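Local coordinates for protein diol-dehydratase (Roseburia inulinivorans, PDB 5I2A) that probably acts as a B12-independent glycyl radical lyase that dehydrates diols such as 1,2-propanediol, at residues L666-E669 against A670-Y674; M458-P461 against L462-V465; F492-A495 against Y496-M500. All blocks are in the same frame, centred on the assembly; numbering follows the deposited sequence.

Contact 1. Residues L666-E669 against A670-Y674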
ATOM      1  N   LEU A 666      32.247 -13.797  29.960  1.00 20.26           N
ATOM      2  CA  LEU A 666      31.994 -12.455  29.447  1.00 17.62           C
ATOM      3  C   LEU A 666      31.608 -12.487  27.963  1.00 18.16           C
ATOM      4  O   LEU A 666      30.808 -11.680  27.519  1.00 19.45           O
ATOM      5  CB  LEU A 666      33.207 -11.556  29.649  1.00 18.95           C
ATOM      6  CG  LEU A 666      33.580 -11.217  31.092  1.00 24.83           C
ATOM      7  CD1 LEU A 666      34.796 -10.319  31.107  1.00 21.11           C
ATOM      8  CD2 LEU A 666      32.422 -10.551  31.817  1.00 26.18           C
ATOM      9  N   ALA A 667      32.173 -13.416  27.203  1.00 17.11           N
ATOM     10  CA  ALA A 667      31.762 -13.591  25.815  1.00 18.46           C
ATOM     11  C   ALA A 667      30.296 -13.989  25.753  1.00 18.38           C
ATOM     12  O   ALA A 667      29.544 -13.462  24.934  1.00 17.20           O
ATOM     13  CB  ALA A 667      32.621 -14.620  25.123  1.00 14.25           C
ATOM     14  N   ARG A 668      29.904 -14.914  26.624  1.00 15.66           N
ATOM     15  CA  ARG A 668      28.523 -15.379  26.685  1.00 17.08           C
ATOM     16  C   ARG A 668      27.593 -14.235  27.071  1.00 19.12           C
ATOM     17  O   ARG A 668      26.554 -14.022  26.449  1.00 16.41           O
ATOM     18  CB  ARG A 668      28.377 -16.533  27.688  1.00 18.02           C
ATOM     19  CG  ARG A 668      26.940 -17.072  27.865  1.00 18.44           C
ATOM     20  CD  ARG A 668      26.894 -18.199  28.921  1.00 21.16           C
ATOM     21  NE  ARG A 668      25.552 -18.745  29.155  1.00 19.45           N
ATOM     22  CZ  ARG A 668      24.978 -19.700  28.424  1.00 24.50           C
ATOM     23  NH1 ARG A 668      25.604 -20.216  27.369  1.00 19.84           N
ATOM     24  NH2 ARG A 668      23.759 -20.134  28.732  1.00 24.50           N
ATOM     25  N   GLU A 669      27.980 -13.503  28.105  1.00 20.05           N
ATOM     26  CA  GLU A 669      27.169 -12.404  28.618  1.00 20.49           C
ATOM     27  C   GLU A 669      27.036 -11.286  27.578  1.00 21.35           C
ATOM     28  O   GLU A 669      25.956 -10.733  27.378  1.00 20.24           O
ATOM     29  CB  GLU A 669      27.775 -11.875  29.931  1.00 20.52           C
ATOM     30  CG  GLU A 669      26.881 -10.967  30.744  1.00 32.36           C
ATOM     31  CD  GLU A 669      27.503 -10.551  32.085  1.00 43.07           C
ATOM     32  OE1 GLU A 669      28.491 -11.177  32.530  1.00 38.77           O
ATOM     33  OE2 GLU A 669      26.994  -9.587  32.697  1.00 42.00           O
ATOM     34  N   ALA A 670      28.128 -10.969  26.899  1.00 17.65           N
ATOM     35  CA  ALA A 670      28.108  -9.905  25.906  1.00 19.92           C
ATOM     36  C   ALA A 670      27.279 -10.294  24.682  1.00 19.60           C
ATOM     37  O   ALA A 670      26.588  -9.456  24.117  1.00 20.35           O
ATOM     38  CB  ALA A 670      29.517  -9.542  25.486  1.00 20.87           C
ATOM     39  N   ALA A 671      27.376 -11.554  24.262  1.00 16.56           N
ATOM     40  CA  ALA A 671      26.555 -12.048  23.162  1.00 16.64           C
ATOM     41  C   ALA A 671      25.066 -11.835  23.477  1.00 19.53           C
ATOM     42  O   ALA A 671      24.300 -11.400  22.614  1.00 18.82           O
ATOM     43  CB  ALA A 671      26.843 -13.508  22.889  1.00 14.36           C
ATOM     44  N   TYR A 672      24.675 -12.100  24.725  1.00 16.06           N
ATOM     45  CA  TYR A 672      23.291 -11.908  25.138  1.00 16.82           C
ATOM     46  C   TYR A 672      22.831 -10.454  25.025  1.00 17.59           C
ATOM     47  O   TYR A 672      21.658 -10.210  24.792  1.00 16.65           O
ATOM     48  CB  TYR A 672      23.085 -12.383  26.574  1.00 19.36           C
ATOM     49  CG  TYR A 672      22.733 -13.848  26.722  1.00 17.41           C
ATOM     50  CD1 TYR A 672      21.831 -14.466  25.864  1.00 15.00           C
ATOM     51  CD2 TYR A 672      23.301 -14.610  27.735  1.00 16.38           C
ATOM     52  CE1 TYR A 672      21.500 -15.805  26.024  1.00 17.40           C
ATOM     53  CE2 TYR A 672      22.986 -15.953  27.895  1.00 18.04           C
ATOM     54  CZ  TYR A 672      22.092 -16.543  27.048  1.00 17.46           C
ATOM     55  OH  TYR A 672      21.794 -17.872  27.225  1.00 16.64           O
ATOM     56  N   PHE A 673      23.743  -9.496  25.189  1.00 15.22           N
ATOM     57  CA  PHE A 673      23.391  -8.077  25.023  1.00 17.51           C
ATOM     58  C   PHE A 673      22.933  -7.780  23.589  1.00 18.55           C
ATOM     59  O   PHE A 673      22.315  -6.739  23.317  1.00 15.79           O
ATOM     60  CB  PHE A 673      24.577  -7.163  25.388  1.00 17.00           C
ATOM     61  CG  PHE A 673      24.834  -7.053  26.866  1.00 17.46           C
ATOM     62  CD1 PHE A 673      23.999  -7.676  27.778  1.00 17.30           C
ATOM     63  CD2 PHE A 673      25.897  -6.309  27.339  1.00 17.81           C
ATOM     64  CE1 PHE A 673      24.223  -7.566  29.152  1.00 21.81           C
ATOM     65  CE2 PHE A 673      26.130  -6.189  28.706  1.00 19.22           C
ATOM     66  CZ  PHE A 673      25.292  -6.825  29.610  1.00 20.54           C
ATOM     67  N   TYR A 674      23.261  -8.689  22.674  1.00 14.06           N
ATOM     68  CA  TYR A 674      22.834  -8.563  21.286  1.00 14.36           C
ATOM     69  C   TYR A 674      21.669  -9.505  20.980  1.00 14.83           C
ATOM     70  O   TYR A 674      20.669  -9.085  20.411  1.00 12.91           O
ATOM     71  CB  TYR A 674      23.998  -8.844  20.328  1.00 12.23           C
ATOM     72  CG  TYR A 674      23.637  -8.700  18.861  1.00 14.98           C
ATOM     73  CD1 TYR A 674      23.489  -7.447  18.282  1.00 11.77           C
ATOM     74  CD2 TYR A 674      23.452  -9.817  18.053  1.00 11.86           C
ATOM     75  CE1 TYR A 674      23.163  -7.314  16.940  1.00 12.14           C
ATOM     76  CE2 TYR A 674      23.134  -9.691  16.703  1.00 11.53           C
ATOM     77  CZ  TYR A 674      22.992  -8.441  16.157  1.00 10.84           C
ATOM     78  OH  TYR A 674      22.664  -8.309  14.831  1.00 11.70           O
TER
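Successive i to i+4 backbone hydrogen bonds join 666-669 to 670-674 within one continuous alpha-helix, from Ala670 N to Leu666 O at 2.8 Å through to a weak bond from Phe673 N to Glu669 O. The side-chain pair of this turn is Arg668 and Tyr672, which run side by side in the same direction. With CG anti to the backbone N (chi1 178°) and the chain straight to NE, the arginine brings its guanidinium level with the phenol end, where NH2 stands 3.4 Å from Tyr672 OH. That hydroxyl lies over a guanidinium face, the planes are 83° apart, and the angle is too poor for a hydrogen bond. Each polar end is instead bonded elsewhere, Arg668 NH1 to Lys743 O and Tyr672 OH to Asp745 OD2. Without the phenol, as with an alanine at Tyr672, Asp745 would probably lose this hydroxyl partner and the Arg668 chain its ring neighbour. One turn round, Glu669 O sits over a face of the Phe673 ring, 3.7 Å from Phe673 CD1. Placement in the fold follows from the helix faces: Leu666, Ala667, Ala670 and Ala671 pack on helix 558-574, the small alanines meeting Ala562, Val561 and Ile558, while Glu669 and Phe673 touch helix 489-521 and Tyr674 OH bonds to Pro553 O on strand 548-556.

Contact 2. Residues M458-P461 against L462-V465; sequences MCRP and LEMV
Arg460 and Glu463, three residues apart on helix 459-467, form a salt bridge in which a single carboxylate oxygen, OE1, accepts from both NE and NH2 of the arginine. The route of Glu463 begins at CB, 3.5 Å from Arg460 O. Its CG, anti to the carbonyl carbon (chi1 -71°), passes 3.6 Å from Cys459 O, so the start of the chain lies back along the preceding turn. From there it runs extended, and CD comes to the guanidinium edge, in its plane. OE1 then receives Arg460 NE at 3.1 Å and, by a weaker bond, Arg460 NH2 at 3.0 Å. The NE donor reaches OE1 from above the carboxylate, 35° out of its plane, although OE1 itself lies nearly in the guanidinium plane; the two flat groups are turned 64° apart. One oxygen accepts two donors, which is not a paired two-oxygen grip, and OE2 has a weak hydrogen bond to Gly707 N. Arg460 meets the glutamate by folding at chi2 and chi3, which also sets NH2 3.8 Å from Met464 CE, while its NH1 is hydrogen-bonded to His151 O. Beneath the pair, the backbone bonds Glu463 N to Cys459 O and Met464 N to Arg460 O form regular helical turns. The helix comes soon after strand 454-457 in the chain; Met458 and Cys459 pack against helix 558-574, Pro461, Met464 and Val465 touch helix 489-521, and Leu462 touches both, through Ser564 and Phe492, placing this short helix against both longer ones.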
ATOM      1  N   MET A 458      29.271  -4.745  17.017  1.00 11.78           N
ATOM      2  CA  MET A 458      29.128  -4.741  18.472  1.00 14.20           C
ATOM      3  C   MET A 458      30.258  -3.968  19.156  1.00 15.61           C
ATOM      4  O   MET A 458      30.138  -3.631  20.325  1.00 13.71           O
ATOM      5  CB  MET A 458      29.063  -6.176  19.032  1.00 14.41           C
ATOM      6  CG  MET A 458      27.933  -7.040  18.439  1.00 14.51           C
ATOM      7  SD  MET A 458      28.009  -8.770  18.962  1.00 23.05           S
ATOM      8  CE  MET A 458      28.051  -8.559  20.727  1.00 21.48           C
ATOM      9  N   CYS A 459      31.336  -3.670  18.436  1.00 13.47           N
ATOM     10  CA  CYS A 459      32.405  -2.850  19.006  1.00 14.58           C
ATOM     11  C   CYS A 459      32.082  -1.347  19.048  1.00 16.55           C
ATOM     12  O   CYS A 459      32.668  -0.608  19.844  1.00 16.05           O
ATOM     13  CB  CYS A 459      33.712  -3.051  18.225  1.00 13.37           C
ATOM     14  SG  CYS A 459      34.409  -4.691  18.365  1.00 17.95           S
ATOM     15  N   ARG A 460      31.198  -0.873  18.172  1.00 14.80           N
ATOM     16  CA  ARG A 460      30.955   0.569  18.155  1.00 17.65           C
ATOM     17  C   ARG A 460      30.222   1.045  19.431  1.00 17.63           C
ATOM     18  O   ARG A 460      30.613   2.062  19.996  1.00 16.67           O
ATOM     19  CB  ARG A 460      30.221   0.986  16.880  1.00 13.86           C
ATOM     20  CG  ARG A 460      31.091   0.835  15.610  1.00 15.77           C
ATOM     21  CD  ARG A 460      31.421   2.206  14.970  1.00 22.70           C
ATOM     22  NE  ARG A 460      32.327   2.940  15.818  1.00 25.03           N
ATOM     23  CZ  ARG A 460      32.429   4.256  15.920  1.00 21.87           C
ATOM     24  NH1 ARG A 460      31.673   5.085  15.207  1.00 21.65           N
ATOM     25  NH2 ARG A 460      33.324   4.738  16.767  1.00 23.07           N
ATOM     26  N   PRO A 461      29.193   0.301  19.907  1.00 17.15           N
ATOM     27  CA  PRO A 461      28.630   0.655  21.215  1.00 16.45           C
ATOM     28  C   PRO A 461      29.650   0.605  22.350  1.00 16.89           C
ATOM     29  O   PRO A 461      29.509   1.370  23.302  1.00 16.20           O
ATOM     30  CB  PRO A 461      27.539  -0.409  21.424  1.00 15.50           C
ATOM     31  CG  PRO A 461      27.084  -0.710  20.040  1.00 14.44           C
ATOM     32  CD  PRO A 461      28.393  -0.756  19.264  1.00 13.56           C
ATOM     33  N   LEU A 462      30.659  -0.258  22.244  1.00 15.47           N
ATOM     34  CA  LEU A 462      31.720  -0.302  23.250  1.00 16.45           C
ATOM     35  C   LEU A 462      32.549   0.989  23.213  1.00 16.17           C
ATOM     36  O   LEU A 462      32.832   1.584  24.245  1.00 17.34           O
ATOM     37  CB  LEU A 462      32.633  -1.520  23.042  1.00 17.45           C
ATOM     38  CG  LEU A 462      33.822  -1.624  24.008  1.00 17.03           C
ATOM     39  CD1 LEU A 462      33.347  -1.807  25.446  1.00 16.34           C
ATOM     40  CD2 LEU A 462      34.743  -2.772  23.603  1.00 18.49           C
ATOM     41  N   GLU A 463      32.934   1.411  22.020  1.00 13.28           N
ATOM     42  CA  GLU A 463      33.625   2.687  21.860  1.00 16.70           C
ATOM     43  C   GLU A 463      32.797   3.846  22.416  1.00 19.98           C
ATOM     44  O   GLU A 463      33.351   4.778  22.988  1.00 18.61           O
ATOM     45  CB  GLU A 463      33.957   2.946  20.399  1.00 15.89           C
ATOM     46  CG  GLU A 463      35.046   2.048  19.851  1.00 18.11           C
ATOM     47  CD  GLU A 463      35.511   2.491  18.476  1.00 21.99           C
ATOM     48  OE1 GLU A 463      34.828   2.188  17.477  1.00 23.31           O
ATOM     49  OE2 GLU A 463      36.548   3.165  18.398  1.00 19.83           O
ATOM     50  N   MET A 464      31.475   3.776  22.270  1.00 15.21           N
ATOM     51  CA  MET A 464      30.611   4.832  22.789  1.00 15.48           C
ATOM     52  C   MET A 464      30.607   4.880  24.321  1.00 17.53           C
ATOM     53  O   MET A 464      30.368   5.932  24.908  1.00 18.20           O
ATOM     54  CB  MET A 464      29.179   4.678  22.268  1.00 15.77           C
ATOM     55  CG  MET A 464      29.003   5.016  20.788  1.00 15.35           C
ATOM     56  SD  MET A 464      29.626   6.642  20.264  1.00 19.18           S
ATOM     57  CE  MET A 464      31.241   6.222  19.601  1.00 15.66           C
ATOM     58  N   VAL A 465      30.878   3.762  24.978  1.00 16.91           N
ATOM     59  CA  VAL A 465      30.950   3.812  26.434  1.00 19.87           C
ATOM     60  C   VAL A 465      32.135   4.687  26.851  1.00 18.39           C
ATOM     61  O   VAL A 465      32.012   5.500  27.764  1.00 21.29           O
ATOM     62  CB  VAL A 465      31.072   2.417  27.073  1.00 21.52           C
ATOM     63  CG1 VAL A 465      31.177   2.536  28.601  1.00 17.53           C
ATOM     64  CG2 VAL A 465      29.867   1.567  26.706  1.00 18.44           C
TER

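Contact 3. Residues F492-A495 against Y496-M500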
ATOM      1  N   PHE A 492      30.217  -0.184  34.120  1.00 23.20           N
ATOM      2  CA  PHE A 492      30.681  -0.134  32.742  1.00 22.75           C
ATOM      3  C   PHE A 492      29.834  -1.080  31.889  1.00 23.14           C
ATOM      4  O   PHE A 492      29.370  -0.694  30.831  1.00 19.82           O
ATOM      5  CB  PHE A 492      32.164  -0.498  32.651  1.00 22.66           C
ATOM      6  CG  PHE A 492      32.761  -0.310  31.274  1.00 22.88           C
ATOM      7  CD1 PHE A 492      32.541  -1.244  30.269  1.00 22.77           C
ATOM      8  CD2 PHE A 492      33.565   0.780  30.998  1.00 20.56           C
ATOM      9  CE1 PHE A 492      33.082  -1.077  29.006  1.00 16.92           C
ATOM     10  CE2 PHE A 492      34.125   0.950  29.743  1.00 19.10           C
ATOM     11  CZ  PHE A 492      33.875   0.019  28.742  1.00 21.21           C
ATOM     12  N   MET A 493      29.645  -2.314  32.359  1.00 22.55           N
ATOM     13  CA  MET A 493      28.872  -3.324  31.626  1.00 22.13           C
ATOM     14  C   MET A 493      27.470  -2.844  31.326  1.00 22.63           C
ATOM     15  O   MET A 493      26.964  -3.040  30.225  1.00 21.79           O
ATOM     16  CB  MET A 493      28.781  -4.638  32.410  1.00 19.37           C
ATOM     17  CG  MET A 493      29.809  -5.670  32.030  1.00 28.88           C
ATOM     18  SD  MET A 493      29.643  -6.262  30.339  1.00 27.99           S
ATOM     19  CE  MET A 493      29.110  -7.943  30.567  1.00 23.25           C
ATOM     20  N   GLU A 494      26.846  -2.228  32.328  1.00 21.24           N
ATOM     21  CA  GLU A 494      25.505  -1.694  32.196  1.00 18.32           C
ATOM     22  C   GLU A 494      25.460  -0.569  31.160  1.00 20.63           C
ATOM     23  O   GLU A 494      24.530  -0.489  30.359  1.00 19.32           O
ATOM     24  CB  GLU A 494      24.994  -1.216  33.560  1.00 24.68           C
ATOM     25  CG  GLU A 494      23.634  -0.541  33.529  1.00 21.68           C
ATOM     26  CD  GLU A 494      22.518  -1.448  33.024  1.00 22.59           C
ATOM     27  OE1 GLU A 494      22.685  -2.681  33.001  1.00 22.70           O
ATOM     28  OE2 GLU A 494      21.459  -0.920  32.644  1.00 29.03           O
ATOM     29  N   ALA A 495      26.470   0.293  31.164  1.00 19.48           N
ATOM     30  CA  ALA A 495      26.569   1.324  30.141  1.00 20.64           C
ATOM     31  C   ALA A 495      26.665   0.695  28.735  1.00 20.46           C
ATOM     32  O   ALA A 495      26.021   1.160  27.792  1.00 16.35           O
ATOM     33  CB  ALA A 495      27.771   2.224  30.411  1.00 19.65           C
ATOM     34  N   TYR A 496      27.466  -0.363  28.608  1.00 17.16           N
ATOM     35  CA  TYR A 496      27.595  -1.064  27.337  1.00 14.95           C
ATOM     36  C   TYR A 496      26.270  -1.694  26.918  1.00 17.24           C
ATOM     37  O   TYR A 496      25.881  -1.603  25.752  1.00 16.09           O
ATOM     38  CB  TYR A 496      28.684  -2.134  27.404  1.00 15.10           C
ATOM     39  CG  TYR A 496      28.831  -2.932  26.125  1.00 15.37           C
ATOM     40  CD1 TYR A 496      29.099  -2.305  24.912  1.00 12.94           C
ATOM     41  CD2 TYR A 496      28.710  -4.307  26.129  1.00 14.54           C
ATOM     42  CE1 TYR A 496      29.238  -3.042  23.737  1.00 15.14           C
ATOM     43  CE2 TYR A 496      28.841  -5.049  24.962  1.00 14.55           C
ATOM     44  CZ  TYR A 496      29.101  -4.416  23.778  1.00 15.01           C
ATOM     45  OH  TYR A 496      29.218  -5.160  22.641  1.00 14.35           O
ATOM     46  N   ARG A 497      25.571  -2.311  27.871  1.00 16.92           N
ATOM     47  CA  ARG A 497      24.272  -2.928  27.575  1.00 16.94           C
ATOM     48  C   ARG A 497      23.320  -1.886  26.975  1.00 19.51           C
ATOM     49  O   ARG A 497      22.618  -2.162  25.994  1.00 17.35           O
ATOM     50  CB  ARG A 497      23.651  -3.558  28.827  1.00 16.43           C
ATOM     51  CG  ARG A 497      22.418  -4.427  28.544  1.00 18.67           C
ATOM     52  CD  ARG A 497      21.683  -4.832  29.823  1.00 18.85           C
ATOM     53  NE  ARG A 497      21.131  -3.674  30.515  1.00 22.51           N
ATOM     54  CZ  ARG A 497      19.979  -3.090  30.201  1.00 24.19           C
ATOM     55  NH1 ARG A 497      19.243  -3.554  29.202  1.00 27.43           N
ATOM     56  NH2 ARG A 497      19.556  -2.043  30.889  1.00 22.23           N
ATOM     57  N   LYS A 498      23.330  -0.681  27.538  1.00 17.11           N
ATOM     58  CA  LYS A 498      22.420   0.366  27.078  1.00 17.23           C
ATOM     59  C   LYS A 498      22.820   0.932  25.717  1.00 16.45           C
ATOM     60  O   LYS A 498      21.957   1.217  24.894  1.00 16.37           O
ATOM     61  CB  LYS A 498      22.333   1.507  28.102  1.00 18.60           C
ATOM     62  CG  LYS A 498      21.630   1.170  29.429  1.00 19.84           C
ATOM     63  CD  LYS A 498      21.868   2.310  30.424  1.00 26.74           C
ATOM     64  CE  LYS A 498      21.291   2.039  31.797  1.00 43.79           C
ATOM     65  NZ  LYS A 498      21.789   3.020  32.808  1.00 46.26           N
ATOM     66  N   GLN A 499      24.119   1.120  25.490  1.00 13.55           N
ATOM     67  CA  GLN A 499      24.585   1.538  24.173  1.00 16.86           C
ATOM     68  C   GLN A 499      24.155   0.513  23.120  1.00 15.90           C
ATOM     69  O   GLN A 499      23.790   0.871  22.009  1.00 16.19           O
ATOM     70  CB  GLN A 499      26.108   1.705  24.141  1.00 16.20           C
ATOM     71  CG  GLN A 499      26.628   2.905  24.900  1.00 17.14           C
ATOM     72  CD  GLN A 499      26.279   4.204  24.214  1.00 19.37           C
ATOM     73  OE1 GLN A 499      25.834   4.219  23.064  1.00 17.36           O
ATOM     74  NE2 GLN A 499      26.483   5.299  24.911  1.00 15.10           N
ATOM     75  N   MET A 500      24.222  -0.762  23.483  1.00 15.99           N
ATOM     76  CA  MET A 500      23.840  -1.826  22.576  1.00 17.11           C
ATOM     77  C   MET A 500      22.346  -1.752  22.281  1.00 16.40           C
ATOM     78  O   MET A 500      21.950  -1.751  21.128  1.00 15.28           O
ATOM     79  CB  MET A 500      24.210  -3.189  23.162  1.00 14.97           C
ATOM     80  CG  MET A 500      25.716  -3.455  23.130  1.00 14.94           C
ATOM     81  SD  MET A 500      26.289  -3.908  21.477  1.00 16.45           S
ATOM     82  CE  MET A 500      25.728  -5.603  21.395  1.00 14.88           C
TER
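Glu494 and Arg497 lie side by side and point the same way, with carboxylate and guanidinium planes 37° apart. The arginine grips side-on: NE bonds to Glu494 OE1 at 3.1 Å and almost straight (174°), and NH2 bonds to Glu494 OE2 at 2.8 Å. Both donors arrive on the syn side, tilted out of the carboxylate plane, NE more than NH2, and both oxygens lie near the guanidinium plane, so two bonds restrict rotation of either group. A bend at chi2 (61°) turns the glutamate's carboxylate along the helix toward its partner. Lys498 crosses the same glutamate obliquely, its CE 3.1 Å from Glu494 OE2 and its NZ in a long salt bridge of 4.0 Å to that oxygen. The result is an i, i+3, i+4 salt-bridge network on the more exposed flank of helix 489-521. On the buried flank, Tyr496 has Met500 CG over one ring face, offset toward the rim, and its OH is hydrogen-bonded to Met458 O. Phe492 packs against Leu565 of helix 558-574 and meets the ring of Phe466 edge-to-face. Gln499 OE1 is hydrogen-bonded to Ser477 OG, and its NE2 to Ile478 O and Thr480 OG1.

Overall arrangement
All three contacts are local, between neighbouring turns of one helix, on helices 661-678, 459-467 and 489-521, and each helix packs against helix 558-574. Contact 2 is the most buried, and its ion pair joins a buried arginine to a partly exposed glutamate; contact 3 puts its salt-bridge network on a partly exposed flank, and contact 1 has no salt bridge between its segments, its arginine and tyrosine turning to outside partners. The turns also touch directly. Phe673 of contact 1 packs on Tyr496 and Arg497 of contact 3, Gln499 CB of contact 3 lies against Pro461 O of contact 2, and Met458 CE of contact 2 meets Ala670 of contact 1. These touches are mostly packing, with one probable hydrogen bond, between contacts 2 and 3.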